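Local coordinates for glycinin A3B4 subunit (PDB 2D5F), which probably serves as a seed storage protein of soybean, an 11S globulin whose two-cupin subunits assemble into hexamers, at residues A81-Q93 against Q106-N118. Residues are numbered along the deposited sequence; the frame is centred on the assembly and turned at random.
Sequences AFPGCPETFEKPQ and QLQDSHQKIRHFN
Phe89 packs its ring against the chain at Lys113 and Ile114, and this is the tightly packed middle of the contact. The CA of Lys113 stands 3.9 Å from the centroid of the Phe89 ring and only 14° off its normal, a CH-pi contact; the N of Ile114 lies over the same face, 3.7 Å from Phe89 CE2. With CG anti to its carbonyl carbon (chi1 -88°), the Phe89 ring reaches the link at Lys113 between strands 109-111 and 114-118. Beyond it the Gln112 side chain lies among Phe82, Cys85 and Glu87. His111 is fixed separately: its ND1 donates to Gln112 O at 2.7 Å, with the acceptor in the imidazole plane, while NE2 is bonded to the N of Ile247. Replacing Phe89 by an alanine is likely to strip the ring off Lys113 CA and Ile114 N and cost His111 CE1 its contact with CD2. Two backbone bonds pair Phe89 with His111, the shorter being His111 N to Phe89 O at 3.0 Å. Toward the solvent side the backbone stays bonded but the side chains loosen: Lys91 is exposed, and Gln93 and Gln106 are poorly ordered. Glu90 turns to a neighbouring subunit, meeting Gly488 and Ser487 there, and Asp109 forms a salt bridge with Lys482 of another. Lys91 is matched by two residues, through Gln108 N to Lys91 O (2.8 Å) and Lys91 N to Asp109 O (3.0 Å): a classic beta bulge in an antiparallel hairpin extending from a cupin barrel into the subunit interfaces.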
ATOM      1  N   ALA B  81     -21.486 -16.112  -6.010  1.00 21.37           N
ATOM      2  CA  ALA B  81     -20.702 -17.253  -6.457  1.00 22.93           C
ATOM      3  C   ALA B  81     -19.263 -16.767  -6.675  1.00 20.51           C
ATOM      4  O   ALA B  81     -18.907 -16.350  -7.770  1.00 19.37           O
ATOM      5  CB  ALA B  81     -21.272 -17.829  -7.764  1.00 19.79           C
ATOM      6  N   PHE B  82     -18.454 -16.802  -5.618  1.00 21.46           N
ATOM      7  CA  PHE B  82     -17.061 -16.382  -5.717  1.00 19.04           C
ATOM      8  C   PHE B  82     -16.285 -17.516  -6.364  1.00 16.93           C
ATOM      9  O   PHE B  82     -16.303 -18.650  -5.885  1.00 18.87           O
ATOM     10  CB  PHE B  82     -16.501 -16.045  -4.333  1.00 22.32           C
ATOM     11  CG  PHE B  82     -16.928 -14.697  -3.828  1.00 27.82           C
ATOM     12  CD1 PHE B  82     -18.210 -14.496  -3.328  1.00 37.07           C
ATOM     13  CD2 PHE B  82     -16.060 -13.610  -3.899  1.00 45.05           C
ATOM     14  CE1 PHE B  82     -18.625 -13.227  -2.904  1.00 41.86           C
ATOM     15  CE2 PHE B  82     -16.462 -12.338  -3.478  1.00 46.94           C
ATOM     16  CZ  PHE B  82     -17.751 -12.149  -2.979  1.00 41.06           C
ATOM     17  N   PRO B  83     -15.578 -17.220  -7.459  1.00 18.32           N
ATOM     18  CA  PRO B  83     -14.805 -18.232  -8.186  1.00 18.89           C
ATOM     19  C   PRO B  83     -13.737 -18.969  -7.391  1.00 22.80           C
ATOM     20  O   PRO B  83     -12.900 -18.353  -6.740  1.00 19.97           O
ATOM     21  CB  PRO B  83     -14.216 -17.438  -9.349  1.00 21.12           C
ATOM     22  CG  PRO B  83     -13.960 -16.080  -8.717  1.00 18.08           C
ATOM     23  CD  PRO B  83     -15.248 -15.858  -7.933  1.00 20.11           C
ATOM     24  N   GLY B  84     -13.783 -20.296  -7.449  1.00 24.00           N
ATOM     25  CA  GLY B  84     -12.792 -21.109  -6.772  1.00 23.67           C
ATOM     26  C   GLY B  84     -12.898 -21.240  -5.269  1.00 27.32           C
ATOM     27  O   GLY B  84     -12.109 -21.958  -4.655  1.00 30.71           O
ATOM     28  N   CYS B  85     -13.861 -20.561  -4.664  1.00 25.03           N
ATOM     29  CA  CYS B  85     -14.027 -20.637  -3.217  1.00 25.46           C
ATOM     30  C   CYS B  85     -14.775 -21.888  -2.758  1.00 25.40           C
ATOM     31  O   CYS B  85     -15.658 -22.383  -3.457  1.00 25.58           O
ATOM     32  CB  CYS B  85     -14.752 -19.398  -2.725  1.00 22.78           C
ATOM     33  SG  CYS B  85     -13.731 -17.898  -2.828  1.00 26.43           S
ATOM     34  N   PRO B  86     -14.438 -22.407  -1.564  1.00 22.65           N
ATOM     35  CA  PRO B  86     -15.087 -23.611  -1.028  1.00 23.31           C
ATOM     36  C   PRO B  86     -16.544 -23.379  -0.649  1.00 20.84           C
ATOM     37  O   PRO B  86     -16.938 -22.262  -0.320  1.00 21.90           O
ATOM     38  CB  PRO B  86     -14.243 -23.954   0.207  1.00 26.30           C
ATOM     39  CG  PRO B  86     -12.950 -23.207   0.004  1.00 31.05           C
ATOM     40  CD  PRO B  86     -13.397 -21.926  -0.642  1.00 24.36           C
ATOM     41  N   GLU B  87     -17.341 -24.442  -0.695  1.00 22.14           N
ATOM     42  CA  GLU B  87     -18.748 -24.348  -0.326  1.00 21.54           C
ATOM     43  C   GLU B  87     -18.750 -24.638   1.172  1.00 29.16           C
ATOM     44  O   GLU B  87     -18.773 -25.804   1.583  1.00 28.77           O
ATOM     45  CB  GLU B  87     -19.571 -25.399  -1.079  1.00 26.26           C
ATOM     46  CG  GLU B  87     -19.046 -25.733  -2.475  1.00 32.01           C
ATOM     47  CD  GLU B  87     -18.815 -24.505  -3.340  1.00 31.25           C
ATOM     48  OE1 GLU B  87     -18.078 -24.620  -4.334  1.00 33.06           O
ATOM     49  OE2 GLU B  87     -19.369 -23.429  -3.037  1.00 30.25           O
ATOM     50  N   THR B  88     -18.708 -23.577   1.979  1.00 22.50           N
ATOM     51  CA  THR B  88     -18.650 -23.699   3.437  1.00 22.61           C
ATOM     52  C   THR B  88     -19.962 -24.007   4.147  1.00 21.78           C
ATOM     53  O   THR B  88     -19.977 -24.227   5.358  1.00 20.07           O
ATOM     54  CB  THR B  88     -18.048 -22.427   4.072  1.00 25.19           C
ATOM     55  OG1 THR B  88     -18.906 -21.311   3.807  1.00 25.72           O
ATOM     56  CG2 THR B  88     -16.664 -22.148   3.492  1.00 25.60           C
ATOM     57  N   PHE B  89     -21.063 -23.989   3.404  1.00 18.95           N
ATOM     58  CA  PHE B  89     -22.373 -24.311   3.962  1.00 18.38           C
ATOM     59  C   PHE B  89     -22.713 -25.699   3.425  1.00 21.65           C
ATOM     60  O   PHE B  89     -22.997 -25.863   2.241  1.00 25.71           O
ATOM     61  CB  PHE B  89     -23.425 -23.299   3.493  1.00 21.95           C
ATOM     62  CG  PHE B  89     -23.547 -22.080   4.379  1.00 27.19           C
ATOM     63  CD1 PHE B  89     -22.416 -21.473   4.924  1.00 25.24           C
ATOM     64  CD2 PHE B  89     -24.798 -21.534   4.658  1.00 28.96           C
ATOM     65  CE1 PHE B  89     -22.531 -20.343   5.735  1.00 23.28           C
ATOM     66  CE2 PHE B  89     -24.922 -20.403   5.467  1.00 32.06           C
ATOM     67  CZ  PHE B  89     -23.781 -19.806   6.008  1.00 23.56           C
ATOM     68  N   GLU B  90     -22.650 -26.711   4.277  1.00 23.80           N
ATOM     69  CA  GLU B  90     -22.959 -28.055   3.807  1.00 34.69           C
ATOM     70  C   GLU B  90     -23.979 -28.749   4.694  1.00 34.55           C
ATOM     71  O   GLU B  90     -24.060 -28.498   5.896  1.00 29.78           O
ATOM     72  CB  GLU B  90     -21.680 -28.893   3.698  1.00 27.06           C
ATOM     73  CG  GLU B  90     -20.924 -29.061   4.995  1.00 38.20           C
ATOM     74  CD  GLU B  90     -19.590 -29.760   4.804  1.00 39.33           C
ATOM     75  OE1 GLU B  90     -18.863 -29.926   5.803  1.00 46.42           O
ATOM     76  OE2 GLU B  90     -19.264 -30.138   3.658  1.00 42.57           O
ATOM     77  N   LYS B  91     -24.768 -29.617   4.079  1.00 33.65           N
ATOM     78  CA  LYS B  91     -25.797 -30.349   4.792  1.00 39.58           C
ATOM     79  C   LYS B  91     -25.665 -31.837   4.502  1.00 36.36           C
ATOM     80  O   LYS B  91     -25.837 -32.270   3.366  1.00 42.78           O
ATOM     81  CB  LYS B  91     -27.172 -29.852   4.349  1.00 36.43           C
ATOM     82  CG  LYS B  91     -28.344 -30.501   5.056  1.00 43.95           C
ATOM     83  CD  LYS B  91     -29.644 -29.920   4.530  1.00 49.88           C
ATOM     84  CE  LYS B  91     -30.853 -30.496   5.239  1.00 58.86           C
ATOM     85  NZ  LYS B  91     -32.117 -29.908   4.697  1.00 60.64           N
ATOM     86  N   PRO B  92     -25.324 -32.635   5.522  1.00 43.33           N
ATOM     87  CA  PRO B  92     -25.184 -34.084   5.324  1.00 50.09           C
ATOM     88  C   PRO B  92     -26.546 -34.714   5.021  1.00 50.62           C
ATOM     89  O   PRO B  92     -27.574 -34.267   5.533  1.00 48.06           O
ATOM     90  CB  PRO B  92     -24.614 -34.561   6.658  1.00 46.97           C
ATOM     91  CG  PRO B  92     -23.843 -33.364   7.141  1.00 54.46           C
ATOM     92  CD  PRO B  92     -24.797 -32.236   6.837  1.00 45.59           C
ATOM     93  N   GLN B  93     -26.547 -35.748   4.188  1.00 56.70           N
ATOM     94  CA  GLN B  93     -27.781 -36.438   3.817  1.00 61.96           C
ATOM     95  C   GLN B  93     -28.382 -37.192   5.005  1.00 63.50           C
ATOM     96  O   GLN B  93     -27.683 -37.529   5.965  1.00 60.26           O
ATOM     97  CB  GLN B  93     -27.498 -37.411   2.671  1.00 63.01           C
ATOM     98  CG  GLN B  93     -28.359 -37.216   1.437  1.00 61.05           C
ATOM     99  CD  GLN B  93     -27.723 -37.817   0.192  1.00 70.58           C
ATOM    100  OE1 GLN B  93     -27.337 -38.992   0.177  1.00 65.20           O
ATOM    101  NE2 GLN B  93     -27.606 -37.011  -0.860  1.00 65.53           N
ATOM    102  N   GLN B 106     -22.325 -38.177   3.802  1.00 67.99           N
ATOM    103  CA  GLN B 106     -22.571 -37.923   2.386  1.00 65.28           C
ATOM    104  C   GLN B 106     -23.423 -36.669   2.210  1.00 64.40           C
ATOM    105  O   GLN B 106     -24.548 -36.594   2.707  1.00 62.76           O
ATOM    106  CB  GLN B 106     -23.255 -39.138   1.750  1.00 70.48           C
ATOM    107  CG  GLN B 106     -23.712 -40.193   2.755  1.00 72.79           C
ATOM    108  CD  GLN B 106     -25.005 -39.819   3.454  1.00 75.58           C
ATOM    109  OE1 GLN B 106     -26.078 -39.841   2.848  1.00 81.11           O
ATOM    110  NE2 GLN B 106     -24.910 -39.469   4.733  1.00 78.27           N
ATOM    111  N   LEU B 107     -22.876 -35.685   1.498  1.00 63.53           N
ATOM    112  CA  LEU B 107     -23.561 -34.413   1.278  1.00 61.60           C
ATOM    113  C   LEU B 107     -24.852 -34.491   0.481  1.00 57.54           C
ATOM    114  O   LEU B 107     -24.907 -35.123  -0.573  1.00 61.88           O
ATOM    115  CB  LEU B 107     -22.621 -33.409   0.597  1.00 60.07           C
ATOM    116  CG  LEU B 107     -21.568 -32.694   1.454  1.00 60.64           C
ATOM    117  CD1 LEU B 107     -20.635 -33.708   2.105  1.00 62.26           C
ATOM    118  CD2 LEU B 107     -20.779 -31.727   0.576  1.00 57.40           C
ATOM    119  N   GLN B 108     -25.885 -33.834   1.004  1.00 49.26           N
ATOM    120  CA  GLN B 108     -27.190 -33.770   0.360  1.00 46.92           C
ATOM    121  C   GLN B 108     -27.191 -32.498  -0.490  1.00 47.67           C
ATOM    122  O   GLN B 108     -27.909 -32.387  -1.481  1.00 42.38           O
ATOM    123  CB  GLN B 108     -28.297 -33.713   1.417  1.00 51.23           C
ATOM    124  CG  GLN B 108     -29.703 -33.553   0.857  1.00 59.21           C
ATOM    125  CD  GLN B 108     -30.083 -32.101   0.626  1.00 70.65           C
ATOM    126  OE1 GLN B 108     -30.184 -31.318   1.573  1.00 77.31           O
ATOM    127  NE2 GLN B 108     -30.292 -31.733  -0.635  1.00 69.52           N
ATOM    128  N   ASP B 109     -26.370 -31.539  -0.073  1.00 42.85           N
ATOM    129  CA  ASP B 109     -26.207 -30.275  -0.778  1.00 38.91           C
ATOM    130  C   ASP B 109     -25.150 -29.440  -0.073  1.00 37.54           C
ATOM    131  O   ASP B 109     -24.914 -29.590   1.129  1.00 33.12           O
ATOM    132  CB  ASP B 109     -27.515 -29.472  -0.821  1.00 36.19           C
ATOM    133  CG  ASP B 109     -27.414 -28.237  -1.729  1.00 41.35           C
ATOM    134  OD1 ASP B 109     -28.237 -27.310  -1.601  1.00 40.83           O
ATOM    135  OD2 ASP B 109     -26.511 -28.195  -2.586  1.00 46.68           O
ATOM    136  N   SER B 110     -24.502 -28.576  -0.839  1.00 34.62           N
ATOM    137  CA  SER B 110     -23.499 -27.671  -0.307  1.00 32.03           C
ATOM    138  C   SER B 110     -23.469 -26.482  -1.253  1.00 34.13           C
ATOM    139  O   SER B 110     -23.731 -26.621  -2.450  1.00 31.27           O
ATOM    140  CB  SER B 110     -22.120 -28.343  -0.226  1.00 27.47           C
ATOM    141  OG  SER B 110     -21.619 -28.678  -1.505  1.00 31.01           O
ATOM    142  N   HIS B 111     -23.192 -25.309  -0.702  1.00 28.33           N
ATOM    143  CA  HIS B 111     -23.127 -24.087  -1.489  1.00 26.84           C
ATOM    144  C   HIS B 111     -22.365 -23.044  -0.684  1.00 23.82           C
ATOM    145  O   HIS B 111     -21.867 -23.346   0.401  1.00 24.36           O
ATOM    146  CB  HIS B 111     -24.543 -23.595  -1.841  1.00 23.75           C
ATOM    147  CG  HIS B 111     -25.455 -23.432  -0.662  1.00 23.35           C
ATOM    148  ND1 HIS B 111     -25.319 -22.408   0.252  1.00 25.84           N
ATOM    149  CD2 HIS B 111     -26.542 -24.139  -0.275  1.00 26.32           C
ATOM    150  CE1 HIS B 111     -26.287 -22.489   1.149  1.00 25.71           C
ATOM    151  NE2 HIS B 111     -27.044 -23.530   0.853  1.00 24.30           N
ATOM    152  N   GLN B 112     -22.258 -21.830  -1.206  1.00 19.99           N
ATOM    153  CA  GLN B 112     -21.534 -20.793  -0.484  1.00 27.51           C
ATOM    154  C   GLN B 112     -22.429 -20.064   0.507  1.00 23.05           C
ATOM    155  O   GLN B 112     -23.645 -20.242   0.512  1.00 20.88           O
ATOM    156  CB  GLN B 112     -20.863 -19.811  -1.467  1.00 18.23           C
ATOM    157  CG  GLN B 112     -19.690 -20.450  -2.202  1.00 21.69           C
ATOM    158  CD  GLN B 112     -18.979 -19.530  -3.189  1.00 24.64           C
ATOM    159  OE1 GLN B 112     -18.150 -19.987  -3.979  1.00 21.49           O
ATOM    160  NE2 GLN B 112     -19.295 -18.242  -3.148  1.00 15.01           N
ATOM    161  N   LYS B 113     -21.808 -19.258   1.358  1.00 22.62           N
ATOM    162  CA  LYS B 113     -22.512 -18.512   2.390  1.00 21.66           C
ATOM    163  C   LYS B 113     -23.759 -17.765   1.927  1.00 29.15           C
ATOM    164  O   LYS B 113     -23.775 -17.148   0.860  1.00 27.48           O
ATOM    165  CB  LYS B 113     -21.550 -17.525   3.053  1.00 20.41           C
ATOM    166  CG  LYS B 113     -22.171 -16.725   4.196  1.00 31.94           C
ATOM    167  CD  LYS B 113     -21.165 -15.761   4.809  1.00 38.47           C
ATOM    168  CE  LYS B 113     -21.777 -15.001   5.979  1.00 40.94           C
ATOM    169  NZ  LYS B 113     -20.740 -14.235   6.725  1.00 42.34           N
ATOM    170  N   ILE B 114     -24.807 -17.832   2.742  1.00 28.32           N
ATOM    171  CA  ILE B 114     -26.051 -17.135   2.454  1.00 28.14           C
ATOM    172  C   ILE B 114     -26.063 -15.911   3.351  1.00 28.31           C
ATOM    173  O   ILE B 114     -25.900 -16.027   4.565  1.00 30.49           O
ATOM    174  CB  ILE B 114     -27.295 -18.001   2.778  1.00 31.90           C
ATOM    175  CG1 ILE B 114     -27.304 -19.251   1.895  1.00 37.78           C
ATOM    176  CG2 ILE B 114     -28.572 -17.189   2.568  1.00 30.32           C
ATOM    177  CD1 ILE B 114     -27.239 -18.953   0.404  1.00 31.45           C
ATOM    178  N   ARG B 115     -26.236 -14.739   2.755  1.00 23.58           N
ATOM    179  CA  ARG B 115     -26.252 -13.510   3.526  1.00 24.59           C
ATOM    180  C   ARG B 115     -27.664 -12.951   3.578  1.00 26.78           C
ATOM    181  O   ARG B 115     -28.353 -12.878   2.561  1.00 28.40           O
ATOM    182  CB  ARG B 115     -25.302 -12.479   2.906  1.00 27.78           C
ATOM    183  CG  ARG B 115     -23.849 -12.954   2.766  1.00 29.90           C
ATOM    184  CD  ARG B 115     -23.421 -12.925   1.302  1.00 34.16           C
ATOM    185  NE  ARG B 115     -22.069 -13.439   1.068  1.00 34.35           N
ATOM    186  CZ  ARG B 115     -20.947 -12.777   1.333  1.00 33.55           C
ATOM    187  NH1 ARG B 115     -19.774 -13.339   1.080  1.00 39.50           N
ATOM    188  NH2 ARG B 115     -20.993 -11.555   1.842  1.00 37.29           N
ATOM    189  N   HIS B 116     -28.092 -12.564   4.772  1.00 23.52           N
ATOM    190  CA  HIS B 116     -29.420 -12.011   4.969  1.00 25.62           C
ATOM    191  C   HIS B 116     -29.377 -10.494   4.966  1.00 27.89           C
ATOM    192  O   HIS B 116     -28.390  -9.897   5.391  1.00 28.63           O
ATOM    193  CB  HIS B 116     -29.989 -12.503   6.301  1.00 26.67           C
ATOM    194  CG  HIS B 116     -30.244 -13.976   6.336  1.00 34.13           C
ATOM    195  ND1 HIS B 116     -31.436 -14.534   5.927  1.00 33.06           N
ATOM    196  CD2 HIS B 116     -29.445 -15.011   6.688  1.00 36.66           C
ATOM    197  CE1 HIS B 116     -31.359 -15.850   6.026  1.00 43.14           C
ATOM    198  NE2 HIS B 116     -30.161 -16.164   6.485  1.00 37.86           N
ATOM    199  N   PHE B 117     -30.447  -9.874   4.480  1.00 23.28           N
ATOM    200  CA  PHE B 117     -30.529  -8.425   4.454  1.00 26.55           C
ATOM    201  C   PHE B 117     -31.917  -7.967   4.866  1.00 30.33           C
ATOM    202  O   PHE B 117     -32.892  -8.723   4.771  1.00 28.11           O
ATOM    203  CB  PHE B 117     -30.191  -7.865   3.062  1.00 25.74           C
ATOM    204  CG  PHE B 117     -31.102  -8.344   1.963  1.00 24.96           C
ATOM    205  CD1 PHE B 117     -30.705  -9.372   1.111  1.00 20.52           C
ATOM    206  CD2 PHE B 117     -32.352  -7.758   1.773  1.00 20.67           C
ATOM    207  CE1 PHE B 117     -31.539  -9.811   0.083  1.00 23.66           C
ATOM    208  CE2 PHE B 117     -33.193  -8.188   0.752  1.00 23.65           C
ATOM    209  CZ  PHE B 117     -32.783  -9.220  -0.096  1.00 25.09           C
ATOM    210  N   ASN B 118     -31.992  -6.723   5.324  1.00 27.28           N
ATOM    211  CA  ASN B 118     -33.241  -6.117   5.758  1.00 29.97           C
ATOM    212  C   ASN B 118     -33.297  -4.695   5.218  1.00 34.21           C
ATOM    213  O   ASN B 118     -32.289  -4.160   4.743  1.00 25.78           O
ATOM    214  CB  ASN B 118     -33.305  -6.073   7.287  1.00 33.23           C
ATOM    215  CG  ASN B 118     -33.357  -7.449   7.906  1.00 41.70           C
ATOM    216  OD1 ASN B 118     -34.325  -8.183   7.724  1.00 51.42           O
ATOM    217  ND2 ASN B 118     -32.311  -7.809   8.643  1.00 53.51           N
TER
HETATM  218  O   HOH W   1     -19.023 -19.857   1.451  1.00 32.97           O